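Long-range contacts in ATP phosphoribosyltransferase regulatory subunit (Lactococcus lactis, PDB 1Z7M), which is required for the first step of histidine biosynthesis and may allow histidine to feedback-regulate ATP phosphoribosyltransferase: residues R45-F50 and S121-I126; V58-F63 and T96-F101; E139-G144 and C325-I330; S295-P300 and L331-R336; P300-G305 and I321-H326. All coordinates share one frame; numbering follows the deposited sequence.

Contact 1 of 5, residues R45-F50 and S121-I126; sequences RLRKLF and SYFGKI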
# COMPACT_ATOMS: atom_id res chain seq x y z
N ARG B 45 9.05 15.52 -34.52
CA ARG B 45 8.55 15.19 -35.85
C ARG B 45 7.13 14.68 -35.79
O ARG B 45 6.24 15.25 -36.41
CB ARG B 45 9.47 14.15 -36.49
CG ARG B 45 10.88 14.66 -36.62
CD ARG B 45 11.54 14.10 -37.84
NE ARG B 45 12.08 12.77 -37.60
CZ ARG B 45 13.21 12.55 -36.95
NH1 ARG B 45 13.92 13.57 -36.48
NH2 ARG B 45 13.64 11.32 -36.77
N LEU B 46 6.91 13.61 -35.03
CA LEU B 46 5.57 13.05 -34.88
C LEU B 46 4.56 14.09 -34.40
O LEU B 46 3.40 14.02 -34.77
CB LEU B 46 5.58 11.86 -33.93
CG LEU B 46 6.48 10.70 -34.35
CD1 LEU B 46 6.06 9.46 -33.59
CD2 LEU B 46 6.36 10.45 -35.83
N ARG B 47 4.98 15.04 -33.57
CA ARG B 47 4.04 16.06 -33.11
C ARG B 47 3.59 16.93 -34.29
O ARG B 47 2.40 17.24 -34.40
CB ARG B 47 4.65 16.94 -32.01
CG ARG B 47 4.53 16.35 -30.61
CD ARG B 47 4.07 17.39 -29.60
NE ARG B 47 3.86 16.79 -28.29
CZ ARG B 47 4.83 16.26 -27.56
NH1 ARG B 47 6.07 16.27 -28.03
NH2 ARG B 47 4.56 15.70 -26.39
N LYS B 48 4.51 17.32 -35.16
CA LYS B 48 4.13 18.13 -36.32
C LYS B 48 3.06 17.30 -37.03
O LYS B 48 1.91 17.71 -37.15
CB LYS B 48 5.32 18.38 -37.27
CG LYS B 48 6.58 18.98 -36.63
CD LYS B 48 6.77 20.50 -36.84
CE LYS B 48 8.05 21.02 -36.13
NZ LYS B 48 8.21 22.52 -36.17
N LEU B 49 3.47 16.11 -37.45
CA LEU B 49 2.62 15.18 -38.17
C LEU B 49 1.21 15.00 -37.61
O LEU B 49 0.24 15.11 -38.34
CB LEU B 49 3.32 13.84 -38.24
CG LEU B 49 2.53 12.71 -38.88
CD1 LEU B 49 2.13 13.08 -40.30
CD2 LEU B 49 3.38 11.45 -38.87
N PHE B 50 1.11 14.72 -36.32
CA PHE B 50 -0.19 14.52 -35.70
C PHE B 50 -1.02 15.79 -35.63
O PHE B 50 -2.23 15.75 -35.82
CB PHE B 50 -0.03 14.00 -34.27
CG PHE B 50 0.57 12.62 -34.18
CD1 PHE B 50 1.06 12.15 -32.96
CD2 PHE B 50 0.67 11.81 -35.31
CE1 PHE B 50 1.63 10.89 -32.87
CE2 PHE B 50 1.24 10.55 -35.22
CZ PHE B 50 1.72 10.09 -34.00
N SER B 121 -3.98 12.01 -29.21
CA SER B 121 -2.61 11.54 -29.29
C SER B 121 -2.04 11.53 -27.88
O SER B 121 -2.54 12.21 -26.99
CB SER B 121 -1.78 12.43 -30.22
OG SER B 121 -1.78 13.78 -29.81
N TYR B 122 -1.00 10.73 -27.67
CA TYR B 122 -0.36 10.64 -26.36
C TYR B 122 1.13 10.35 -26.47
O TYR B 122 1.57 9.57 -27.32
CB TYR B 122 -1.04 9.56 -25.53
CG TYR B 122 -1.07 8.19 -26.17
CD1 TYR B 122 0.01 7.32 -26.08
CD2 TYR B 122 -2.21 7.75 -26.85
CE1 TYR B 122 -0.03 6.04 -26.65
CE2 TYR B 122 -2.26 6.48 -27.42
CZ TYR B 122 -1.17 5.64 -27.31
OH TYR B 122 -1.24 4.38 -27.88
N PHE B 123 1.90 11.01 -25.60
CA PHE B 123 3.35 10.85 -25.54
C PHE B 123 3.71 10.65 -24.08
O PHE B 123 3.77 11.61 -23.31
CB PHE B 123 4.05 12.11 -26.06
CG PHE B 123 3.66 12.51 -27.45
CD1 PHE B 123 2.38 13.00 -27.71
CD2 PHE B 123 4.56 12.38 -28.50
CE1 PHE B 123 2.01 13.37 -28.99
CE2 PHE B 123 4.20 12.75 -29.78
CZ PHE B 123 2.92 13.24 -30.03
N GLY B 124 3.96 9.41 -23.70
CA GLY B 124 4.29 9.15 -22.32
C GLY B 124 4.58 7.69 -22.10
O GLY B 124 4.73 6.93 -23.06
N LYS B 125 4.66 7.28 -20.84
CA LYS B 125 4.96 5.90 -20.56
C LYS B 125 3.99 5.16 -19.66
O LYS B 125 3.30 5.76 -18.84
CB LYS B 125 6.37 5.79 -20.00
CG LYS B 125 6.60 6.65 -18.81
CD LYS B 125 7.98 6.41 -18.20
CE LYS B 125 9.10 6.90 -19.10
NZ LYS B 125 10.40 6.85 -18.36
N ILE B 126 3.92 3.84 -19.89
CA ILE B 126 3.09 2.93 -19.12
C ILE B 126 4.06 2.12 -18.28
O ILE B 126 5.24 2.05 -18.62
CB ILE B 126 2.30 1.95 -20.03
CG1 ILE B 126 3.25 1.19 -20.93
CG2 ILE B 126 1.28 2.70 -20.83
CD1 ILE B 126 2.59 0.03 -21.62
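Arg47 lies over Phe123, and its side chain, read outward from the helix, illustrates how a long cationic chain can roof an aromatic ring on the neighbouring strand. From CB the chain sets off with CG anti to the carbonyl carbon and bends at chi2 (-135°), which carries it over the ring. CG touches the far end of the phenyl group, 3.5 Å from Phe123 CZ. Farther along, NE passes 4.0 Å from Phe123 CE1 while making a salt bridge with Glu57 on the next strand. Arg47 CZ then sits almost exactly over the ring centre, 3.9 Å from the centroid and 9° off the normal, and NH2 ends 3.5 Å above Phe123 CG. With the two planes 19° apart, this is both a flat stack and a cation-pi contact. Phe50 meets the same ring obliquely, its CD1 3.6 Å from Phe123 CZ and 4.0 Å from Ser121 CB. Leu46 CB lies more loosely at the ring edge, 4.5 Å from Phe123 CE2. Helix 33-52 thus runs nearly antiparallel to strand 118-127 across one face of the largely antiparallel sheet, as in the catalytic-domain fold of class II aminoacyl-tRNA synthetases.

Contact 2 of 5, residues V58-F63 and T96-F101; sequences VMPPSF and TLRYDF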
# COMPACT_ATOMS: atom_id res chain seq x y z
N VAL B 58 -3.47 14.39 -25.41
CA VAL B 58 -4.08 14.31 -24.08
C VAL B 58 -3.10 13.65 -23.13
O VAL B 58 -2.29 12.81 -23.53
CB VAL B 58 -5.38 13.50 -24.10
CG1 VAL B 58 -5.36 12.51 -25.23
CG2 VAL B 58 -5.55 12.77 -22.77
N MET B 59 -3.14 14.04 -21.86
CA MET B 59 -2.24 13.44 -20.89
C MET B 59 -3.12 12.74 -19.87
O MET B 59 -3.74 13.38 -19.03
CB MET B 59 -1.39 14.53 -20.24
CG MET B 59 -0.39 15.11 -21.22
SD MET B 59 0.47 16.54 -20.62
CE MET B 59 1.41 15.85 -19.30
N PRO B 60 -3.20 11.40 -19.97
CA PRO B 60 -4.03 10.63 -19.04
C PRO B 60 -3.42 10.72 -17.66
O PRO B 60 -2.22 10.95 -17.52
CB PRO B 60 -3.96 9.22 -19.60
CG PRO B 60 -3.50 9.39 -21.00
CD PRO B 60 -2.51 10.50 -20.89
N PRO B 61 -4.25 10.53 -16.62
CA PRO B 61 -3.81 10.58 -15.23
C PRO B 61 -2.78 9.49 -14.96
O PRO B 61 -2.76 8.46 -15.65
CB PRO B 61 -5.10 10.38 -14.47
CG PRO B 61 -5.86 9.49 -15.38
CD PRO B 61 -5.65 10.11 -16.71
N SER B 62 -1.93 9.70 -13.96
CA SER B 62 -0.90 8.73 -13.63
C SER B 62 -1.44 7.50 -12.92
O SER B 62 -0.88 6.42 -13.03
CB SER B 62 0.18 9.39 -12.76
OG SER B 62 0.91 10.35 -13.51
N PHE B 63 -2.52 7.67 -12.17
CA PHE B 63 -3.12 6.54 -11.47
C PHE B 63 -4.56 6.32 -11.87
O PHE B 63 -5.31 7.27 -12.13
CB PHE B 63 -3.07 6.73 -9.96
CG PHE B 63 -1.71 6.98 -9.42
CD1 PHE B 63 -1.22 8.27 -9.30
CD2 PHE B 63 -0.89 5.92 -9.03
CE1 PHE B 63 0.04 8.51 -8.80
CE2 PHE B 63 0.37 6.15 -8.53
CZ PHE B 63 0.84 7.44 -8.41
N THR B 96 -3.85 1.74 -9.55
CA THR B 96 -2.73 1.22 -10.31
C THR B 96 -2.02 2.29 -11.14
O THR B 96 -2.64 3.24 -11.63
CB THR B 96 -3.21 0.02 -11.21
OG1 THR B 96 -3.75 -1.02 -10.38
CG2 THR B 96 -2.05 -0.56 -12.00
N LEU B 97 -0.71 2.14 -11.27
CA LEU B 97 0.12 3.04 -12.04
C LEU B 97 -0.26 2.90 -13.50
O LEU B 97 -0.52 1.79 -13.96
CB LEU B 97 1.58 2.67 -11.86
CG LEU B 97 2.48 3.89 -11.80
CD1 LEU B 97 2.10 4.71 -10.63
CD2 LEU B 97 3.88 3.48 -11.65
N ARG B 98 -0.27 4.01 -14.25
CA ARG B 98 -0.67 3.94 -15.65
C ARG B 98 -0.22 2.66 -16.28
O ARG B 98 0.97 2.39 -16.35
CB ARG B 98 -0.12 5.12 -16.45
CG ARG B 98 -1.22 5.85 -17.22
CD ARG B 98 -0.79 6.18 -18.64
NE ARG B 98 0.55 6.76 -18.66
CZ ARG B 98 0.86 7.95 -18.19
NH1 ARG B 98 -0.08 8.72 -17.65
NH2 ARG B 98 2.12 8.36 -18.22
N TYR B 99 -1.19 1.86 -16.73
CA TYR B 99 -0.90 0.59 -17.37
C TYR B 99 -1.21 0.60 -18.86
O TYR B 99 -0.59 -0.12 -19.64
CB TYR B 99 -1.73 -0.51 -16.72
CG TYR B 99 -1.31 -1.91 -17.13
CD1 TYR B 99 -0.16 -2.48 -16.60
CD2 TYR B 99 -2.08 -2.67 -18.00
CE1 TYR B 99 0.22 -3.78 -16.92
CE2 TYR B 99 -1.71 -3.97 -18.33
CZ TYR B 99 -0.56 -4.52 -17.78
OH TYR B 99 -0.21 -5.81 -18.04
N ASP B 100 -2.17 1.43 -19.26
CA ASP B 100 -2.58 1.49 -20.65
C ASP B 100 -2.95 2.90 -21.05
O ASP B 100 -3.43 3.66 -20.22
CB ASP B 100 -3.76 0.53 -20.86
CG ASP B 100 -4.38 0.67 -22.23
OD1 ASP B 100 -5.39 1.38 -22.36
OD2 ASP B 100 -3.86 0.05 -23.19
N PHE B 101 -2.70 3.25 -22.30
CA PHE B 101 -3.03 4.58 -22.80
C PHE B 101 -4.37 4.62 -23.52
O PHE B 101 -5.03 5.65 -23.53
CB PHE B 101 -1.94 5.09 -23.76
CG PHE B 101 -0.86 5.92 -23.12
CD1 PHE B 101 0.42 5.42 -22.95
CD2 PHE B 101 -1.12 7.23 -22.70
CE1 PHE B 101 1.44 6.20 -22.38
CE2 PHE B 101 -0.11 8.01 -22.13
CZ PHE B 101 1.17 7.49 -21.97
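Pro60 meets Phe101 with its pyrrolidine ring crossing the aromatic side chain at about a right angle, CG lying 3.6 Å from Phe101 CD2 and CD 3.7 Å from Phe101 CE2. The phenyl ring is held from another direction by Arg98, whose CD stands over the ring centre, while Phe101 stacks on Tyr122. With an alanine here, CG and CD are gone, and Phe101 would probably lose this packing partner and be freer to shift. Arg98 is bent at chi2 and chi3, so that its guanidinium folds back along the proline-rich segment: NH1 gives a weak, 3.4 Å hydrogen bond to Pro61 O, while NH2 is bonded to Lys125 O on strand 118-127. Residues 58-63 probably correspond to the proline-bearing end of class II synthetase motif 1, which in that family builds the dimer interface; consistent with this, Ser62 OG bonds to Glu139 of the second subunit. The carbonyl O of the same serine accepts Arg98 N at 2.8 Å. One residue on, Phe63 and Leu97 form an antiparallel non-hydrogen-bonded pair, their side chains side by side, and Phe63 CA directs a C-H toward Thr96 O at 3.3 Å.

Contact 3 of 5, residues E139-G144 and C325-I330; sequences ENYQIG and CHMDTI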
# COMPACT_ATOMS: atom_id res chain seq x y z
N GLU B 139 9.67 0.30 -17.58
CA GLU B 139 9.25 1.65 -17.96
C GLU B 139 9.21 1.67 -19.50
O GLU B 139 10.24 1.57 -20.18
CB GLU B 139 10.24 2.68 -17.43
CG GLU B 139 9.62 3.72 -16.52
CD GLU B 139 10.65 4.38 -15.62
OE1 GLU B 139 11.22 3.67 -14.76
OE2 GLU B 139 10.91 5.60 -15.78
N ASN B 140 8.00 1.80 -20.04
CA ASN B 140 7.76 1.77 -21.47
C ASN B 140 7.17 3.04 -22.01
O ASN B 140 6.03 3.38 -21.69
CB ASN B 140 6.80 0.64 -21.78
CG ASN B 140 7.31 -0.68 -21.31
OD1 ASN B 140 6.57 -1.47 -20.74
ND2 ASN B 140 8.58 -0.95 -21.54
N TYR B 141 7.94 3.71 -22.85
CA TYR B 141 7.54 4.96 -23.48
C TYR B 141 6.82 4.65 -24.79
O TYR B 141 7.36 3.97 -25.65
CB TYR B 141 8.76 5.81 -23.79
CG TYR B 141 8.45 7.28 -23.90
CD1 TYR B 141 8.61 8.12 -22.80
CD2 TYR B 141 8.00 7.84 -25.10
CE1 TYR B 141 8.34 9.49 -22.90
CE2 TYR B 141 7.72 9.21 -25.20
CZ TYR B 141 7.89 10.02 -24.10
OH TYR B 141 7.62 11.36 -24.17
N GLN B 142 5.62 5.15 -24.94
CA GLN B 142 4.90 4.90 -26.15
C GLN B 142 4.41 6.22 -26.71
O GLN B 142 4.37 7.22 -25.99
CB GLN B 142 3.71 4.01 -25.88
CG GLN B 142 4.00 2.88 -24.96
CD GLN B 142 2.79 2.02 -24.72
OE1 GLN B 142 1.70 2.51 -24.47
NE2 GLN B 142 2.97 0.71 -24.79
N ILE B 143 4.09 6.20 -28.01
CA ILE B 143 3.51 7.35 -28.72
C ILE B 143 2.41 6.74 -29.58
O ILE B 143 2.64 5.80 -30.32
CB ILE B 143 4.52 8.08 -29.64
CG1 ILE B 143 5.72 8.57 -28.85
CG2 ILE B 143 3.86 9.28 -30.23
CD1 ILE B 143 6.72 9.34 -29.67
N GLY B 144 1.19 7.27 -29.48
CA GLY B 144 0.13 6.70 -30.27
C GLY B 144 -1.02 7.64 -30.47
O GLY B 144 -1.03 8.74 -29.91
N CYS B 325 3.14 3.36 -30.69
CA CYS B 325 4.56 3.24 -31.01
C CYS B 325 5.37 2.83 -29.80
O CYS B 325 5.31 3.46 -28.74
CB CYS B 325 5.12 4.55 -31.57
SG CYS B 325 4.31 5.09 -33.08
N HIS B 326 6.15 1.77 -29.97
CA HIS B 326 6.98 1.26 -28.91
C HIS B 326 8.37 1.84 -29.04
O HIS B 326 9.28 1.20 -29.56
CB HIS B 326 6.97 -0.26 -28.99
CG HIS B 326 5.59 -0.84 -28.97
ND1 HIS B 326 5.14 -1.70 -29.95
CD2 HIS B 326 4.55 -0.63 -28.14
CE1 HIS B 326 3.86 -1.98 -29.72
NE2 HIS B 326 3.48 -1.34 -28.64
N MET B 327 8.51 3.06 -28.54
CA MET B 327 9.75 3.84 -28.59
C MET B 327 10.98 3.15 -28.01
O MET B 327 12.09 3.40 -28.44
CB MET B 327 9.53 5.18 -27.88
CG MET B 327 8.28 5.93 -28.32
SD MET B 327 8.19 6.36 -30.09
CE MET B 327 9.89 6.90 -30.47
N ASP B 328 10.79 2.31 -27.01
CA ASP B 328 11.93 1.63 -26.43
C ASP B 328 12.49 0.69 -27.47
O ASP B 328 13.70 0.60 -27.67
CB ASP B 328 11.53 0.85 -25.18
CG ASP B 328 11.01 1.75 -24.07
OD1 ASP B 328 11.80 2.56 -23.50
OD2 ASP B 328 9.79 1.66 -23.77
N THR B 329 11.59 -0.01 -28.14
CA THR B 329 11.98 -0.94 -29.17
C THR B 329 12.57 -0.17 -30.35
O THR B 329 13.54 -0.61 -30.96
CB THR B 329 10.79 -1.79 -29.62
OG1 THR B 329 10.26 -2.50 -28.49
CG2 THR B 329 11.22 -2.81 -30.69
N ILE B 330 12.00 0.99 -30.66
CA ILE B 330 12.50 1.80 -31.75
C ILE B 330 13.92 2.34 -31.47
O ILE B 330 14.81 2.25 -32.31
CB ILE B 330 11.51 2.96 -32.07
CG1 ILE B 330 10.14 2.37 -32.46
CG2 ILE B 330 12.05 3.84 -33.20
CD1 ILE B 330 9.04 3.38 -32.66
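Asp328 reaches Tyr141 because its CG stands anti to the carbonyl carbon (chi1 -63°), turning the carboxylate toward the strand; beside it, Met327 bends at chi2 (-59°) and folds its thioether back over Ile143. These two torsions exemplify how the first turn of a helix can be fastened to a sheet strand. Asp328 OD2 accepts Tyr141 N at 2.9 Å, on the syn side and 24° out of the carboxylate plane, taking over a donor just where the strand partner has curled into a helix. An alanine in its place has no carboxylate, and Tyr141 N would probably lose this acceptor at the point where the backbone pairing ends. The pairing includes hydrogen-bonded Ile143-Cys325 and non-hydrogen-bonded Gln142-His326; Ile143 N bonds to Cys325 O at 3.1 Å, and a weak bond follows from Met327 N to Tyr141 O. Met327 CG wedges between neighbours, 3.8 Å from Tyr141 CD2 at the ring edge and 3.7 Å from Ile143 CG1. On the other sheet face the side chains of Gln142 and His326 lie side by side, Gln142 NE2 at the imidazole edge, 3.9 Å from His326 CD2. The strand-to-helix passage is consistent with class II motif 3: strand 320-326 borders strand 139-148, helix 327-338 leaves from its end, and helix 33-52 covers Met327 through Leu39 and Ile42.

Contact 4 of 5, residues S295-P300 and L331-R336; sequences SAANQP and LKALER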
# COMPACT_ATOMS: atom_id res chain seq x y z
N SER B 295 14.15 -4.86 -38.78
CA SER B 295 15.12 -5.95 -38.78
C SER B 295 16.06 -5.78 -37.60
O SER B 295 16.79 -6.70 -37.26
CB SER B 295 15.93 -5.94 -40.08
OG SER B 295 16.45 -4.65 -40.35
N ALA B 296 16.01 -4.62 -36.96
CA ALA B 296 16.88 -4.32 -35.83
C ALA B 296 16.30 -4.55 -34.43
O ALA B 296 16.89 -4.14 -33.43
CB ALA B 296 17.39 -2.89 -35.94
N ALA B 297 15.15 -5.21 -34.34
CA ALA B 297 14.54 -5.49 -33.05
C ALA B 297 13.64 -6.71 -33.18
O ALA B 297 13.13 -7.01 -34.26
CB ALA B 297 13.74 -4.30 -32.57
N ASN B 298 13.43 -7.39 -32.06
CA ASN B 298 12.64 -8.61 -32.04
C ASN B 298 11.18 -8.33 -31.71
O ASN B 298 10.30 -9.19 -31.87
CB ASN B 298 13.23 -9.55 -31.00
CG ASN B 298 14.74 -9.45 -30.93
OD1 ASN B 298 15.45 -9.88 -31.85
ND2 ASN B 298 15.24 -8.86 -29.86
N GLN B 299 10.93 -7.12 -31.26
CA GLN B 299 9.58 -6.74 -30.91
C GLN B 299 9.02 -5.81 -31.97
O GLN B 299 9.77 -5.23 -32.76
CB GLN B 299 9.62 -6.06 -29.55
CG GLN B 299 9.82 -7.03 -28.42
CD GLN B 299 8.48 -7.42 -27.81
N PRO B 300 7.68 -5.70 -32.02
CA PRO B 300 7.10 -4.80 -33.02
C PRO B 300 7.37 -3.33 -32.66
O PRO B 300 7.36 -2.97 -31.50
CB PRO B 300 5.61 -5.17 -32.99
CG PRO B 300 5.41 -5.67 -31.62
CD PRO B 300 6.64 -6.50 -31.36
N LEU B 331 14.14 2.88 -30.28
CA LEU B 331 15.46 3.41 -29.96
C LEU B 331 16.48 2.29 -29.88
O LEU B 331 17.63 2.44 -30.28
CB LEU B 331 15.41 4.17 -28.63
CG LEU B 331 14.45 5.36 -28.52
CD1 LEU B 331 14.52 5.90 -27.11
CD2 LEU B 331 14.82 6.44 -29.52
N LYS B 332 16.06 1.15 -29.35
CA LYS B 332 16.95 0.01 -29.24
C LYS B 332 17.34 -0.46 -30.64
O LYS B 332 18.44 -0.94 -30.85
CB LYS B 332 16.24 -1.11 -28.50
CG LYS B 332 17.09 -2.35 -28.25
CD LYS B 332 16.30 -3.36 -27.41
CE LYS B 332 15.89 -2.72 -26.07
NZ LYS B 332 14.54 -3.16 -25.60
N ALA B 333 16.41 -0.31 -31.59
CA ALA B 333 16.64 -0.71 -32.98
C ALA B 333 17.49 0.31 -33.71
O ALA B 333 18.30 -0.05 -34.56
CB ALA B 333 15.32 -0.90 -33.70
N LEU B 334 17.31 1.59 -33.38
CA LEU B 334 18.09 2.63 -34.02
C LEU B 334 19.55 2.48 -33.63
O LEU B 334 20.44 2.87 -34.37
CB LEU B 334 17.60 4.01 -33.60
CG LEU B 334 16.27 4.45 -34.19
CD1 LEU B 334 15.75 5.61 -33.38
CD2 LEU B 334 16.42 4.84 -35.64
N GLU B 335 19.80 1.93 -32.45
CA GLU B 335 21.17 1.75 -32.02
C GLU B 335 21.81 0.56 -32.70
O GLU B 335 22.89 0.70 -33.28
CB GLU B 335 21.23 1.58 -30.52
CG GLU B 335 21.16 2.90 -29.79
CD GLU B 335 21.21 2.72 -28.30
OE1 GLU B 335 22.08 1.96 -27.82
OE2 GLU B 335 20.38 3.36 -27.61
N ARG B 336 21.17 -0.60 -32.64
CA ARG B 336 21.71 -1.78 -33.29
C ARG B 336 21.98 -1.43 -34.75
O ARG B 336 23.07 -1.70 -35.28
CB ARG B 336 20.73 -2.95 -33.21
CG ARG B 336 20.53 -3.51 -31.81
CD ARG B 336 19.73 -4.80 -31.85
NE ARG B 336 20.42 -5.85 -32.62
CZ ARG B 336 19.87 -7.01 -32.97
NH1 ARG B 336 18.62 -7.31 -32.63
NH2 ARG B 336 20.59 -7.89 -33.67
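Ala296 and Ala333 bring loop and helix together with their CA atoms 4.6 Å apart, Ala296 O lying beside helix 327-338, where Ala333 CA makes a C-H contact with it at 3.5 Å. The approach shows what small side chains permit: the methyl groups of Ala296 and Ala333 lie alongside each other, CB to CB at 3.6 Å, and Ala297 CB adds a second methyl 3.9 Å from Ala333 CB. One helical turn later, Arg336 lies across the loop. Its CD lies 3.3 Å from Ala296 O, and the bend at chi3 (62°) then turns the guanidinium beside the loop backbone. NH1 passes 3.7 Å from that same oxygen without a hydrogen bond, and the guanidinium edge faces Asn298 OD1, with Arg336 NH1 a loose 4.2 Å from it, amide and guanidinium planes turned 40° apart. Outside the pair, Ala297 O is hydrogen-bonded to a side chain of another protein in the assembly, probably the catalytic HisG partner, and Asn298 OD1 reaches it weakly. No hydrogen bond joins loop and helix, so the seat rests on methyl packing and C-H contacts, with the arginine probably contributing a diffuse electrostatic attraction to the carbonyl it passes.

Contact 5 of 5, residues P300-G305 and I321-H326; sequences PILSGG and IGFCCH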
# COMPACT_ATOMS: atom_id res chain seq x y z
N PRO B 300 7.68 -5.70 -32.02
CA PRO B 300 7.10 -4.80 -33.02
C PRO B 300 7.37 -3.33 -32.66
O PRO B 300 7.36 -2.97 -31.50
CB PRO B 300 5.61 -5.17 -32.99
CG PRO B 300 5.41 -5.67 -31.62
CD PRO B 300 6.64 -6.50 -31.36
N ILE B 301 7.65 -2.50 -33.65
CA ILE B 301 7.90 -1.10 -33.38
C ILE B 301 6.57 -0.36 -33.30
O ILE B 301 6.44 0.68 -32.65
CB ILE B 301 8.80 -0.44 -34.46
CG1 ILE B 301 8.22 -0.68 -35.85
CG2 ILE B 301 10.21 -0.99 -34.35
CD1 ILE B 301 9.07 -0.15 -36.98
N LEU B 302 5.56 -0.91 -33.96
CA LEU B 302 4.26 -0.30 -33.97
C LEU B 302 3.19 -1.37 -34.13
O LEU B 302 3.38 -2.37 -34.83
CB LEU B 302 4.17 0.73 -35.10
CG LEU B 302 2.84 1.44 -35.35
CD1 LEU B 302 3.08 2.68 -36.17
CD2 LEU B 302 1.89 0.52 -36.06
N SER B 303 2.06 -1.14 -33.48
CA SER B 303 0.94 -2.07 -33.52
C SER B 303 -0.35 -1.31 -33.25
O SER B 303 -0.36 -0.24 -32.66
CB SER B 303 1.11 -3.16 -32.47
OG SER B 303 1.22 -2.61 -31.17
N GLY B 304 -1.45 -1.89 -33.69
CA GLY B 304 -2.71 -1.23 -33.48
C GLY B 304 -3.80 -1.93 -34.24
O GLY B 304 -3.60 -3.00 -34.82
N GLY B 305 -4.97 -1.31 -34.24
CA GLY B 305 -6.11 -1.87 -34.93
C GLY B 305 -7.41 -1.23 -34.50
O GLY B 305 -7.44 -0.24 -33.79
N ILE B 321 -10.48 3.22 -33.43
CA ILE B 321 -9.28 2.61 -33.97
C ILE B 321 -8.08 3.49 -33.65
O ILE B 321 -8.21 4.70 -33.44
CB ILE B 321 -9.43 2.40 -35.53
CG1 ILE B 321 -8.14 1.83 -36.12
CG2 ILE B 321 -9.81 3.71 -36.23
CD1 ILE B 321 -8.29 1.44 -37.58
N GLY B 322 -6.90 2.88 -33.59
CA GLY B 322 -5.71 3.63 -33.30
C GLY B 322 -4.50 2.73 -33.34
O GLY B 322 -4.60 1.56 -33.72
N PHE B 323 -3.36 3.27 -32.99
CA PHE B 323 -2.14 2.48 -32.96
C PHE B 323 -1.19 3.05 -31.92
O PHE B 323 -1.43 4.14 -31.39
CB PHE B 323 -1.49 2.39 -34.36
CG PHE B 323 -0.95 3.69 -34.88
CD1 PHE B 323 0.24 4.21 -34.40
CD2 PHE B 323 -1.61 4.36 -35.91
CE1 PHE B 323 0.77 5.39 -34.92
CE2 PHE B 323 -1.09 5.53 -36.44
CZ PHE B 323 0.10 6.05 -35.95
N CYS B 324 -0.13 2.31 -31.63
CA CYS B 324 0.81 2.72 -30.62
C CYS B 324 2.25 2.42 -31.00
O CYS B 324 2.54 1.37 -31.56
CB CYS B 324 0.47 2.01 -29.32
SG CYS B 324 1.80 1.93 -28.15
N CYS B 325 3.14 3.36 -30.69
CA CYS B 325 4.56 3.24 -31.01
C CYS B 325 5.37 2.83 -29.80
O CYS B 325 5.31 3.46 -28.74
CB CYS B 325 5.12 4.55 -31.57
SG CYS B 325 4.31 5.09 -33.08
N HIS B 326 6.15 1.77 -29.97
CA HIS B 326 6.98 1.26 -28.91
C HIS B 326 8.37 1.84 -29.04
O HIS B 326 9.28 1.20 -29.56
CB HIS B 326 6.97 -0.26 -28.99
CG HIS B 326 5.59 -0.84 -28.97
ND1 HIS B 326 5.14 -1.70 -29.95
CD2 HIS B 326 4.55 -0.63 -28.14
CE1 HIS B 326 3.86 -1.98 -29.72
NE2 HIS B 326 3.48 -1.34 -28.64
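Cys324 N gives Ser303 O the shortest hydrogen bond here, 2.8 Å and nearly along the C=O axis, and Ser303 N returns one to Cys324 O at 3.2 Å. The same reciprocal exchange recurs at Gly305 and Gly322, a textbook antiparallel alternation of hydrogen-bonded and non-hydrogen-bonded pairs. Between them Gly304 and Phe323 form a non-hydrogen-bonded pair. On the face carrying Leu302 and Phe323, the leucine's chi1 of 176° carries CG toward the aromatic ring and the extended chi2 (162°) sets CD1 obliquely against it, 3.7 Å from Phe323 CD1 and within 4.1 Å of Cys325 SG. This apolar face is covered by helix 152-169, where Ile159, Ala163 and Val166 touch Phe323. The other face is more polar. At its end His326 is held twice: its N bonds to Ile301 O at 2.9 Å, and ND1 donates to Pro300 O at 3.0 Å, close to the imidazole plane yet 51° out of the carbonyl plane. Ser303 OG lies at the ring edge near CE1. The ND1 bond would hold the imidazole's rotation and puts a hydrogen on ND1, while the backbone bond anchors the strand end. The chemistry is thus regular backbone bonding near the centre of the chain, with apolar packing on one face and a polar histidine at the end.

Overall arrangement
Contacts 1, 3 and 5 share one sheet: strand 118-127 carries contact 1, adjoins strand 139-148 of contact 3, and strand 320-326 serves both contacts 3 and 5. Contact 5, with its centre about 5 Å from that of the chain, is the most central and relies on regular backbone bonding; contact 1 joins a helix to the sheet by side chains alone. Contact 3 mixes the two modes where strand becomes helix. Contact 4 uses the same helix farther out, without hydrogen bonds, and its loop meets another protein. Contact 2, buried yet peripheral, is bound to contact 1 through Arg98 and Phe101; contacts 1, 2 and 3 all border the second subunit.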